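Long-range contacts in VC0179-like protein (PDB 4XJ6), which probably catalyses the joining of GTP and ATP into cyclic GMP-AMP, as a magnesium-dependent bacterial nucleotidyltransferase related to cyclic GMP-AMP synthase: residues D94-D99 against E144-H149; R106-G111 against G133-M138; V140-P145 against S238-L243. All coordinates share one frame; numbering follows the deposited sequence.

Overall arrangement
Contacts 1 and 2 are mostly buried, while contact 3 is only partly buried; all three lie on or beside the nucleotidyltransferase sheet. Contact 2 is the strand pairing 106-111 with 133-138, held by backbone hydrogen bonds, an aromatic pair and a water, and it reaches the bound nucleotides. Strand 128-138 then runs into the loop before helix 149-166, and that loop serves both other contacts: it packs on helix 94-102 in contact 1, mainly by apolar touches, and on 238-243 in contact 3, by a lysine and side-chain packing. Met138 of contact 2 touches Pro145 and Ile147 of this loop. Centres of contacts 1 and 3 lie about 12 Å apart.

Contact 1 of 3, residues D94-D99 against E144-H149; sequences DEARDD and EPSIGH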
loop_
_atom_site.group_PDB
_atom_site.type_symbol
_atom_site.label_atom_id
_atom_site.label_comp_id
_atom_site.label_asym_id
_atom_site.label_seq_id
_atom_site.Cartn_x
_atom_site.Cartn_y
_atom_site.Cartn_z
ATOM N N ASP A 94 8.056 20.442 26.622
ATOM C CA ASP A 94 8.039 21.753 25.975
ATOM C C ASP A 94 8.560 21.693 24.542
ATOM O O ASP A 94 7.959 22.262 23.633
ATOM C CB ASP A 94 8.865 22.760 26.781
ATOM C CG ASP A 94 8.163 23.213 28.048
ATOM O OD1 ASP A 94 6.949 23.500 27.986
ATOM O OD2 ASP A 94 8.825 23.281 29.106
ATOM N N GLU A 95 9.673 20.995 24.348
ATOM C CA GLU A 95 10.289 20.877 23.031
ATOM C C GLU A 95 9.361 20.155 22.055
ATOM O O GLU A 95 9.159 20.605 20.927
ATOM C CB GLU A 95 11.626 20.138 23.127
ATOM C CG GLU A 95 12.637 20.771 24.077
ATOM C CD GLU A 95 12.351 20.472 25.538
ATOM O OE1 GLU A 95 11.343 19.793 25.826
ATOM O OE2 GLU A 95 13.137 20.918 26.399
ATOM N N ALA A 96 8.801 19.035 22.498
ATOM C CA ALA A 96 7.858 18.279 21.683
ATOM C C ALA A 96 6.602 19.104 21.435
ATOM O O ALA A 96 6.049 19.089 20.335
ATOM C CB ALA A 96 7.506 16.959 22.351
ATOM N N ARG A 97 6.163 19.826 22.462
ATOM C CA ARG A 97 4.963 20.648 22.361
ATOM C C ARG A 97 5.170 21.782 21.362
ATOM O O ARG A 97 4.277 22.089 20.572
ATOM C CB ARG A 97 4.572 21.211 23.729
ATOM C CG ARG A 97 3.160 21.776 23.775
ATOM C CD ARG A 97 2.853 22.426 25.112
ATOM N NE ARG A 97 2.887 21.470 26.212
ATOM C CZ ARG A 97 1.862 20.695 26.555
ATOM N NH1 ARG A 97 0.722 20.759 25.876
ATOM N NH2 ARG A 97 1.977 19.850 27.571
ATOM N N ASP A 98 6.352 22.392 21.399
ATOM C CA ASP A 98 6.702 23.467 20.476
ATOM C C ASP A 98 6.612 22.998 19.029
ATOM O O ASP A 98 6.069 23.695 18.172
ATOM C CB ASP A 98 8.108 23.995 20.769
ATOM C CG ASP A 98 8.175 24.795 22.053
ATOM O OD1 ASP A 98 7.122 25.302 22.492
ATOM O OD2 ASP A 98 9.281 24.919 22.623
ATOM N N ASP A 99 7.149 21.810 18.766
ATOM C CA ASP A 99 7.098 21.223 17.434
ATOM C C ASP A 99 5.660 20.953 17.006
ATOM O O ASP A 99 5.262 21.283 15.886
ATOM C CB ASP A 99 7.905 19.925 17.388
ATOM C CG ASP A 99 9.400 20.163 17.451
ATOM O OD1 ASP A 99 9.850 21.256 17.051
ATOM O OD2 ASP A 99 10.129 19.249 17.893
ATOM N N GLU A 144 15.379 8.718 18.375
ATOM C CA GLU A 144 13.946 8.667 18.095
ATOM C C GLU A 144 13.362 10.052 17.817
ATOM O O GLU A 144 14.002 11.065 18.096
ATOM C CB GLU A 144 13.207 8.026 19.273
ATOM C CG GLU A 144 13.359 8.788 20.573
ATOM C CD GLU A 144 12.692 8.083 21.733
ATOM O OE1 GLU A 144 12.169 6.969 21.527
ATOM O OE2 GLU A 144 12.691 8.641 22.850
ATOM N N PRO A 145 12.144 10.101 17.248
ATOM C CA PRO A 145 11.409 11.366 17.133
ATOM C C PRO A 145 11.092 11.956 18.506
ATOM O O PRO A 145 11.067 11.217 19.491
ATOM C CB PRO A 145 10.129 10.961 16.396
ATOM C CG PRO A 145 10.514 9.753 15.624
ATOM C CD PRO A 145 11.496 9.020 16.483
ATOM N N SER A 146 10.864 13.265 18.574
ATOM C CA SER A 146 10.611 13.922 19.853
ATOM C C SER A 146 9.185 13.678 20.339
ATOM O O SER A 146 8.961 13.402 21.518
ATOM C CB SER A 146 10.878 15.425 19.745
ATOM O OG SER A 146 9.968 16.047 18.852
ATOM N N ILE A 147 8.227 13.783 19.426
ATOM C CA ILE A 147 6.822 13.569 19.755
ATOM C C ILE A 147 6.502 12.076 19.860
ATOM O O ILE A 147 6.894 11.284 19.002
ATOM C CB ILE A 147 5.900 14.232 18.707
ATOM C CG1 ILE A 147 6.143 15.744 18.673
ATOM C CG2 ILE A 147 4.439 13.924 19.000
ATOM C CD1 ILE A 147 5.329 16.481 17.631
ATOM N N GLY A 148 5.801 11.701 20.927
ATOM C CA GLY A 148 5.455 10.312 21.176
ATOM C C GLY A 148 4.665 9.674 20.051
ATOM O O GLY A 148 3.834 10.327 19.414
ATOM N N HIS A 149 4.922 8.391 19.806
ATOM C CA HIS A 149 4.289 7.686 18.698
ATOM C C HIS A 149 2.811 7.423 18.966
ATOM O O HIS A 149 1.995 7.455 18.048
ATOM C CB HIS A 149 5.014 6.365 18.417
ATOM C CG HIS A 149 4.713 5.284 19.410
ATOM N ND1 HIS A 149 4.078 4.110 19.061
ATOM C CD2 HIS A 149 4.954 5.200 20.740
ATOM C CE1 HIS A 149 3.945 3.349 20.132
ATOM N NE2 HIS A 149 4.466 3.987 21.165
#
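Helical residues 94-99 lie beside the irregular segment 144-149, with the CA atoms of Ala96 and Ile147 coming to 5.2 Å and no hydrogen bond passing between the two backbones. Ala96 points its methyl group at the loop, where CB lies 4.1 Å from Ile147 CG1 and 3.9 Å from Ser146 O. Ile147 reaches the helix with its longer branch: CG1 is set beside its own backbone N (chi1 -61°) and comes to 3.7 Å from Ala96 O, with CD1 continuing along the same carbonyl toward Asp99. Helix 94-102 and this loop, which links strand 128-138 to helix 149-166, are thus packed together far from the chain's centre, where strand 128-138 of the nucleotidyltransferase fold ends, and Gly148 stands at the N-cap position of helix 149-166. One turn on from Ala96, Asp99 approaches the loop with its carboxylate, OD2 lying 3.3 Å from Ser146 OG, a close approach rather than a hydrogen bond. Each atom bonds Thr139 instead, Asp99 OD2 its backbone N and Ser146 OG its O. The side chain of Met138, from the end of strand 128-138, is touched by Asp99, Ser146 and Ile147 alike.

Contact 2 of 3, residues R106-G111 against G133-M138; sequences RFWTQG and GTYMPM. With GH3 (3'-deoxy-guanosine-5'-triphosphate), chain D; GH3 (3'-deoxy-guanosine-5'-triphosphate), chain E.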
loop_
_atom_site.group_PDB
_atom_site.type_symbol
_atom_site.label_atom_id
_atom_site.label_comp_id
_atom_site.label_asym_id
_atom_site.label_seq_id
_atom_site.Cartn_x
_atom_site.Cartn_y
_atom_site.Cartn_z
ATOM N N ARG A 106 1.825 16.825 7.001
ATOM C CA ARG A 106 1.870 16.786 5.544
ATOM C C ARG A 106 1.352 15.438 5.057
ATOM O O ARG A 106 1.347 14.462 5.806
ATOM C CB ARG A 106 3.289 17.035 5.030
ATOM C CG ARG A 106 3.535 18.448 4.518
ATOM C CD ARG A 106 3.574 19.466 5.651
ATOM N NE ARG A 106 3.886 20.805 5.160
ATOM C CZ ARG A 106 4.122 21.855 5.941
ATOM N NH1 ARG A 106 4.088 21.728 7.264
ATOM N NH2 ARG A 106 4.397 23.035 5.403
ATOM N N PHE A 107 0.910 15.388 3.805
ATOM C CA PHE A 107 0.357 14.160 3.245
ATOM C C PHE A 107 0.983 13.837 1.894
ATOM O O PHE A 107 0.997 14.671 0.990
ATOM C CB PHE A 107 -1.163 14.269 3.105
ATOM C CG PHE A 107 -1.864 14.632 4.381
ATOM C CD1 PHE A 107 -2.210 13.655 5.300
ATOM C CD2 PHE A 107 -2.181 15.951 4.660
ATOM C CE1 PHE A 107 -2.856 13.987 6.472
ATOM C CE2 PHE A 107 -2.828 16.287 5.832
ATOM C CZ PHE A 107 -3.167 15.305 6.738
ATOM N N TRP A 108 1.509 12.622 1.772
ATOM C CA TRP A 108 2.095 12.154 0.523
ATOM C C TRP A 108 1.745 10.692 0.293
ATOM O O TRP A 108 1.939 9.850 1.169
ATOM C CB TRP A 108 3.615 12.344 0.522
ATOM C CG TRP A 108 4.037 13.782 0.497
ATOM C CD1 TRP A 108 3.752 14.700 -0.470
ATOM C CD2 TRP A 108 4.832 14.465 1.477
ATOM N NE1 TRP A 108 4.312 15.913 -0.150
ATOM C CE2 TRP A 108 4.981 15.796 1.042
ATOM C CE3 TRP A 108 5.430 14.082 2.684
ATOM C CZ2 TRP A 108 5.700 16.745 1.762
ATOM C CZ3 TRP A 108 6.143 15.027 3.401
ATOM C CH2 TRP A 108 6.272 16.343 2.936
ATOM N N THR A 109 1.226 10.398 -0.894
ATOM C CA THR A 109 0.837 9.041 -1.249
ATOM C C THR A 109 2.052 8.186 -1.604
ATOM O O THR A 109 2.940 8.617 -2.341
ATOM C CB THR A 109 -0.155 9.038 -2.429
ATOM O OG1 THR A 109 -1.275 9.873 -2.112
ATOM C CG2 THR A 109 -0.647 7.631 -2.716
ATOM N N GLN A 110 2.091 6.973 -1.062
ATOM C CA GLN A 110 3.111 6.000 -1.430
ATOM C C GLN A 110 2.434 4.826 -2.130
ATOM O O GLN A 110 1.210 4.779 -2.225
ATOM C CB GLN A 110 3.885 5.533 -0.194
ATOM C CG GLN A 110 3.081 4.631 0.722
ATOM C CD GLN A 110 3.650 4.547 2.121
ATOM O OE1 GLN A 110 3.809 5.561 2.801
ATOM N NE2 GLN A 110 3.955 3.334 2.563
ATOM N N GLY A 111 3.222 3.886 -2.634
ATOM C CA GLY A 111 2.658 2.681 -3.213
ATOM C C GLY A 111 2.133 2.823 -4.630
ATOM O O GLY A 111 2.499 3.752 -5.352
ATOM N N GLY A 133 0.225 8.472 3.351
ATOM C CA GLY A 133 0.873 8.648 4.637
ATOM C C GLY A 133 0.714 10.038 5.218
ATOM O O GLY A 133 0.649 11.026 4.489
ATOM N N THR A 134 0.647 10.106 6.544
ATOM C CA THR A 134 0.623 11.380 7.254
ATOM C C THR A 134 1.994 11.650 7.868
ATOM O O THR A 134 2.523 10.825 8.613
ATOM C CB THR A 134 -0.453 11.395 8.351
ATOM O OG1 THR A 134 -1.730 11.124 7.762
ATOM C CG2 THR A 134 -0.484 12.744 9.061
ATOM N N TYR A 135 2.567 12.804 7.544
ATOM C CA TYR A 135 3.909 13.149 7.998
ATOM C C TYR A 135 3.888 14.334 8.958
ATOM O O TYR A 135 3.328 15.384 8.645
ATOM C CB TYR A 135 4.810 13.471 6.805
ATOM C CG TYR A 135 5.060 12.315 5.862
ATOM C CD1 TYR A 135 4.072 11.872 4.990
ATOM C CD2 TYR A 135 6.296 11.686 5.823
ATOM C CE1 TYR A 135 4.304 10.823 4.124
ATOM C CE2 TYR A 135 6.537 10.637 4.960
ATOM C CZ TYR A 135 5.540 10.211 4.111
ATOM O OH TYR A 135 5.772 9.168 3.247
ATOM N N MET A 136 4.506 14.170 10.121
ATOM C CA MET A 136 4.588 15.261 11.085
ATOM C C MET A 136 6.017 15.767 11.225
ATOM O O MET A 136 6.887 15.052 11.720
ATOM C CB MET A 136 4.062 14.821 12.451
ATOM C CG MET A 136 4.024 15.937 13.486
ATOM S SD MET A 136 2.952 17.299 12.991
ATOM C CE MET A 136 3.258 18.474 14.306
ATOM N N PRO A 137 6.267 17.006 10.779
ATOM C CA PRO A 137 7.562 17.663 10.976
ATOM C C PRO A 137 7.847 17.908 12.458
ATOM O O PRO A 137 7.004 18.455 13.168
ATOM C CB PRO A 137 7.407 18.988 10.219
ATOM C CG PRO A 137 6.281 18.759 9.267
ATOM C CD PRO A 137 5.351 17.829 9.976
ATOM N N MET A 138 9.026 17.504 12.914
ATOM C CA MET A 138 9.373 17.635 14.319
ATOM C C MET A 138 10.870 17.483 14.512
ATOM O O MET A 138 11.586 17.102 13.589
ATOM C CB MET A 138 8.640 16.585 15.155
ATOM C CG MET A 138 9.157 15.173 14.931
ATOM S SD MET A 138 8.243 13.920 15.844
ATOM C CE MET A 138 6.647 14.009 15.036
HETATM P PG GH3 D . -1.097 -2.528 -4.200
HETATM O O1G GH3 D . -1.354 -4.012 -4.113
HETATM O O2G GH3 D . -1.497 -1.841 -2.918
HETATM O O3G GH3 D . -1.908 -1.946 -5.331
HETATM O O3B GH3 D . 0.475 -2.322 -4.485
HETATM P PB GH3 D . 1.409 -1.375 -3.571
HETATM O O1B GH3 D . 2.612 -0.942 -4.371
HETATM O O2B GH3 D . 0.679 -0.144 -3.098
HETATM O O3A GH3 D . 1.886 -2.320 -2.351
HETATM P PA GH3 D . 1.431 -2.083 -0.827
HETATM O O1A GH3 D . 1.434 -3.411 -0.103
HETATM O O2A GH3 D . 0.079 -1.422 -0.736
HETATM O "O5'" GH3 D . 2.539 -1.111 -0.178
HETATM C "C5'" GH3 D . 2.523 0.278 -0.414
HETATM C "C4'" GH3 D . 3.873 0.867 -0.032
HETATM O "O4'" GH3 D . 4.219 0.437 1.268
HETATM C "C3'" GH3 D . 5.005 0.433 -0.946
HETATM C "C2'" GH3 D . 6.197 0.376 -0.015
HETATM O "O2'" GH3 D . 6.909 1.591 -0.074
HETATM C "C1'" GH3 D . 5.608 0.199 1.374
HETATM N N9 GH3 D . 5.799 -1.196 1.793
HETATM C C8 GH3 D . 4.821 -2.157 1.815
HETATM N N7 GH3 D . 5.359 -3.317 2.262
HETATM C C5 GH3 D . 6.670 -3.099 2.534
HETATM C C6 GH3 D . 7.676 -3.927 3.013
HETATM O O6 GH3 D . 7.432 -5.103 3.272
HETATM N N1 GH3 D . 8.945 -3.424 3.196
HETATM C C2 GH3 D . 9.214 -2.104 2.906
HETATM N N2 GH3 D . 10.444 -1.624 3.086
HETATM N N3 GH3 D . 8.210 -1.286 2.430
HETATM C C4 GH3 D . 6.959 -1.770 2.245
HETATM O O3A GH3 E . -1.107 -4.884 5.334
HETATM P PA GH3 E . 0.239 -4.414 6.079
HETATM O O1A GH3 E . 1.413 -5.134 5.463
HETATM O O2A GH3 E . 0.174 -4.640 7.573
HETATM O "O5'" GH3 E . 0.345 -2.846 5.729
HETATM C "C5'" GH3 E . -0.342 -2.315 4.617
HETATM C "C4'" GH3 E . 0.111 -0.880 4.394
HETATM O "O4'" GH3 E . 1.104 -0.548 5.339
HETATM C "C3'" GH3 E . 0.733 -0.634 3.030
HETATM C "C2'" GH3 E . 1.780 0.435 3.306
HETATM O "O2'" GH3 E . 1.258 1.713 3.024
HETATM C "C1'" GH3 E . 2.071 0.333 4.793
HETATM N N9 GH3 E . 3.373 -0.324 4.981
HETATM C C8 GH3 E . 3.525 -1.673 5.170
HETATM N N7 GH3 E . 4.838 -1.937 5.320
HETATM C C5 GH3 E . 5.522 -0.773 5.243
HETATM C C6 GH3 E . 6.878 -0.499 5.335
HETATM O O6 GH3 E . 7.677 -1.416 5.519
HETATM N N1 GH3 E . 7.321 0.800 5.218
HETATM C C2 GH3 E . 6.412 1.816 5.009
HETATM N N2 GH3 E . 6.852 3.069 4.898
HETATM N N3 GH3 E . 5.059 1.533 4.919
HETATM C C4 GH3 E . 4.617 0.257 5.033
HETATM O O HOH W 1 3.730 8.101 2.105
#
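An ordered water is gripped by three protein oxygens: it donates to Trp108 O at 2.7 Å and to Gln110 OE1 at 2.6 Å, and bonds Tyr135 OH, approaching in the plane of the tyrosine ring. It bridges Gln110 and Tyr135, whose own polar ends are too far apart to bond. Behind it, strand 106-110 and the 133-138 part of strand 128-138 pair antiparallel in the central sheet of the nucleotidyltransferase fold. Arg106 and Tyr135 form a hydrogen-bonded pair, Arg106 N to Tyr135 O and Tyr135 N to Arg106 O, both 2.7 Å and nearly straight; Trp108 and Gly133 form the next, with longer bonds, Gly133 N standing well above the carbonyl plane of Trp108. On the face that carries Arg106, Trp108 and Tyr135, the indole edge points at one face of the Tyr135 ring in a T-shaped stack, planes at 64° and Trp108 CE3 3.5 Å from Tyr135 CD1. The Tyr135 ring also stacks with that of Tyr195. On the other face Thr134 OG1 meets the edge of the Phe107 ring, 3.3 Å from CE1; the Phe107 ring also packs against helix 24-57. Gln110, with CG between its backbone N and carbonyl carbon (chi1 72°) and the chain extended beyond, carries its amide to the nucleotides: NE2 donates to O4' of one 3'-deoxy-GTP at 3.2 Å and lies close to N3 of the other. With OE1 held by the water and by Tyr195 OH, the amide is probably fixed in rotation, its N-H side turned to the two nucleotides.

Contact 3 of 3, residues V140-P145 against S238-L243; sequences VFESEP and SDKVNL. With GH3 (3'-deoxy-guanosine-5'-triphosphate), chain E.
Lys240 stretches along Val140 to place its ammonium group at the 140-145 loop, where NZ meets two oxygens. It donates to Val140 O at 3.3 Å, coming from above the carbonyl plane (40° out of it), and at the exposed end of the contact forms a salt bridge with Glu142 OE2 whose hydrogen bond is weak. In the nucleotidyltransferase fold this joins the loop after strand 128-138 to the approach of strand 242-244, an antiparallel neighbour of strand 188-198 in the same sheet. The aliphatic part of the lysine is bent at CB-CG (chi2 -88°) and extended beyond; the lysine and valine side chains run opposite ways, Lys240 CD lying 3.7 Å from Val140 CG1. That same methyl carbon also approaches the amide of Asn242, 3.9 Å from ND2. Next to the valine, the Pro145 ring brings CG to 3.8 Å from Asn242 CB, while its CD faces the amide. In the next shell, Phe141 N bonds Glu144 O, drawing together the two sides of the bend that carries Glu142, while Asn242 ND2 gives a weak hydrogen bond to Lys240 O, back in the loop before strand 242-244. Trp252, from strand 252-254, touches both Pro145 and Asn242. Past Asn242 the strand enters the nucleotide pocket, where Leu243 CD2 lies 3.7 Å from C2 of a 3'-deoxy-GTP guanine.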
loop_
_atom_site.group_PDB
_atom_site.type_symbol
_atom_site.label_atom_id
_atom_site.label_comp_id
_atom_site.label_asym_id
_atom_site.label_seq_id
_atom_site.Cartn_x
_atom_site.Cartn_y
_atom_site.Cartn_z
ATOM N N VAL A 140 13.821 15.437 15.294
ATOM C CA VAL A 140 14.112 14.008 15.270
ATOM C C VAL A 140 15.541 13.754 15.730
ATOM O O VAL A 140 16.502 14.038 15.015
ATOM C CB VAL A 140 13.903 13.400 13.868
ATOM C CG1 VAL A 140 14.383 11.949 13.833
ATOM C CG2 VAL A 140 12.437 13.499 13.463
ATOM N N PHE A 141 15.671 13.220 16.938
ATOM C CA PHE A 141 16.979 12.929 17.501
ATOM C C PHE A 141 17.575 11.680 16.860
ATOM O O PHE A 141 16.922 11.013 16.054
ATOM C CB PHE A 141 16.879 12.755 19.015
ATOM C CG PHE A 141 16.269 13.932 19.721
ATOM C CD1 PHE A 141 16.967 15.123 19.845
ATOM C CD2 PHE A 141 15.002 13.843 20.276
ATOM C CE1 PHE A 141 16.409 16.206 20.500
ATOM C CE2 PHE A 141 14.439 14.921 20.932
ATOM C CZ PHE A 141 15.142 16.104 21.045
ATOM N N GLU A 142 18.817 11.370 17.217
ATOM C CA GLU A 142 19.507 10.207 16.669
ATOM C C GLU A 142 18.833 8.915 17.113
ATOM O O GLU A 142 18.866 7.907 16.410
ATOM C CB GLU A 142 20.978 10.205 17.096
ATOM C CG GLU A 142 21.772 11.410 16.624
ATOM C CD GLU A 142 21.850 11.488 15.117
ATOM O OE1 GLU A 142 22.027 10.428 14.478
ATOM O OE2 GLU A 142 21.730 12.604 14.571
ATOM N N SER A 143 18.215 8.961 18.287
ATOM C CA SER A 143 17.576 7.787 18.868
ATOM C C SER A 143 16.122 7.615 18.429
ATOM O O SER A 143 15.685 6.498 18.151
ATOM C CB SER A 143 17.641 7.855 20.394
ATOM O OG SER A 143 16.928 8.978 20.879
ATOM N N GLU A 144 15.379 8.718 18.375
ATOM C CA GLU A 144 13.946 8.667 18.095
ATOM C C GLU A 144 13.362 10.052 17.817
ATOM O O GLU A 144 14.002 11.065 18.096
ATOM C CB GLU A 144 13.207 8.026 19.273
ATOM C CG GLU A 144 13.359 8.788 20.573
ATOM C CD GLU A 144 12.692 8.083 21.733
ATOM O OE1 GLU A 144 12.169 6.969 21.527
ATOM O OE2 GLU A 144 12.691 8.641 22.850
ATOM N N PRO A 145 12.144 10.101 17.248
ATOM C CA PRO A 145 11.409 11.366 17.133
ATOM C C PRO A 145 11.092 11.956 18.506
ATOM O O PRO A 145 11.067 11.217 19.491
ATOM C CB PRO A 145 10.129 10.961 16.396
ATOM C CG PRO A 145 10.514 9.753 15.624
ATOM C CD PRO A 145 11.496 9.020 16.483
ATOM N N SER A 238 16.265 10.217 4.115
ATOM C CA SER A 238 15.514 8.977 4.291
ATOM C C SER A 238 15.860 8.251 5.588
ATOM O O SER A 238 15.079 7.438 6.084
ATOM C CB SER A 238 15.757 8.046 3.103
ATOM O OG SER A 238 17.130 7.730 2.980
ATOM N N ASP A 239 17.034 8.549 6.133
ATOM C CA ASP A 239 17.500 7.909 7.358
ATOM C C ASP A 239 16.805 8.477 8.591
ATOM O O ASP A 239 17.075 8.059 9.717
ATOM C CB ASP A 239 19.016 8.065 7.492
ATOM C CG ASP A 239 19.463 9.511 7.407
ATOM O OD1 ASP A 239 19.746 9.984 6.286
ATOM O OD2 ASP A 239 19.535 10.177 8.461
ATOM N N LYS A 240 15.905 9.430 8.373
ATOM C CA LYS A 240 15.201 10.077 9.469
ATOM C C LYS A 240 13.688 10.010 9.290
ATOM O O LYS A 240 12.937 10.574 10.086
ATOM C CB LYS A 240 15.646 11.532 9.593
ATOM C CG LYS A 240 17.101 11.720 9.987
ATOM C CD LYS A 240 17.274 11.741 11.494
ATOM C CE LYS A 240 18.669 12.202 11.882
ATOM N NZ LYS A 240 18.798 12.411 13.352
ATOM N N VAL A 241 13.247 9.329 8.235
ATOM C CA VAL A 241 11.823 9.113 8.012
ATOM C C VAL A 241 11.347 7.951 8.875
ATOM O O VAL A 241 11.493 6.786 8.505
ATOM C CB VAL A 241 11.505 8.827 6.528
ATOM C CG1 VAL A 241 10.005 8.640 6.335
ATOM C CG2 VAL A 241 12.020 9.950 5.643
ATOM N N ASN A 242 10.783 8.279 10.033
ATOM C CA ASN A 242 10.382 7.271 11.007
ATOM C C ASN A 242 8.914 6.863 10.900
ATOM O O ASN A 242 8.016 7.702 10.970
ATOM C CB ASN A 242 10.676 7.771 12.421
ATOM C CG ASN A 242 12.151 7.697 12.770
ATOM O OD1 ASN A 242 12.595 6.758 13.432
ATOM N ND2 ASN A 242 12.921 8.679 12.315
ATOM N N LEU A 243 8.679 5.565 10.736
ATOM C CA LEU A 243 7.325 5.023 10.700
ATOM C C LEU A 243 6.870 4.627 12.101
ATOM O O LEU A 243 7.567 3.896 12.806
ATOM C CB LEU A 243 7.254 3.816 9.763
ATOM C CG LEU A 243 5.896 3.135 9.591
ATOM C CD1 LEU A 243 4.893 4.119 9.009
ATOM C CD2 LEU A 243 6.025 1.889 8.718
HETATM O O3A GH3 E . -1.107 -4.884 5.334
HETATM P PA GH3 E . 0.239 -4.414 6.079
HETATM O O1A GH3 E . 1.413 -5.134 5.463
HETATM O O2A GH3 E . 0.174 -4.640 7.573
HETATM O "O5'" GH3 E . 0.345 -2.846 5.729
HETATM C "C5'" GH3 E . -0.342 -2.315 4.617
HETATM C "C4'" GH3 E . 0.111 -0.880 4.394
HETATM O "O4'" GH3 E . 1.104 -0.548 5.339
HETATM C "C3'" GH3 E . 0.733 -0.634 3.030
HETATM C "C2'" GH3 E . 1.780 0.435 3.306
HETATM O "O2'" GH3 E . 1.258 1.713 3.024
HETATM C "C1'" GH3 E . 2.071 0.333 4.793
HETATM N N9 GH3 E . 3.373 -0.324 4.981
HETATM C C8 GH3 E . 3.525 -1.673 5.170
HETATM N N7 GH3 E . 4.838 -1.937 5.320
HETATM C C5 GH3 E . 5.522 -0.773 5.243
HETATM C C6 GH3 E . 6.878 -0.499 5.335
HETATM O O6 GH3 E . 7.677 -1.416 5.519
HETATM N N1 GH3 E . 7.321 0.800 5.218
HETATM C C2 GH3 E . 6.412 1.816 5.009
HETATM N N2 GH3 E . 6.852 3.069 4.898
HETATM N N3 GH3 E . 5.059 1.533 4.919
HETATM C C4 GH3 E . 4.617 0.257 5.033
#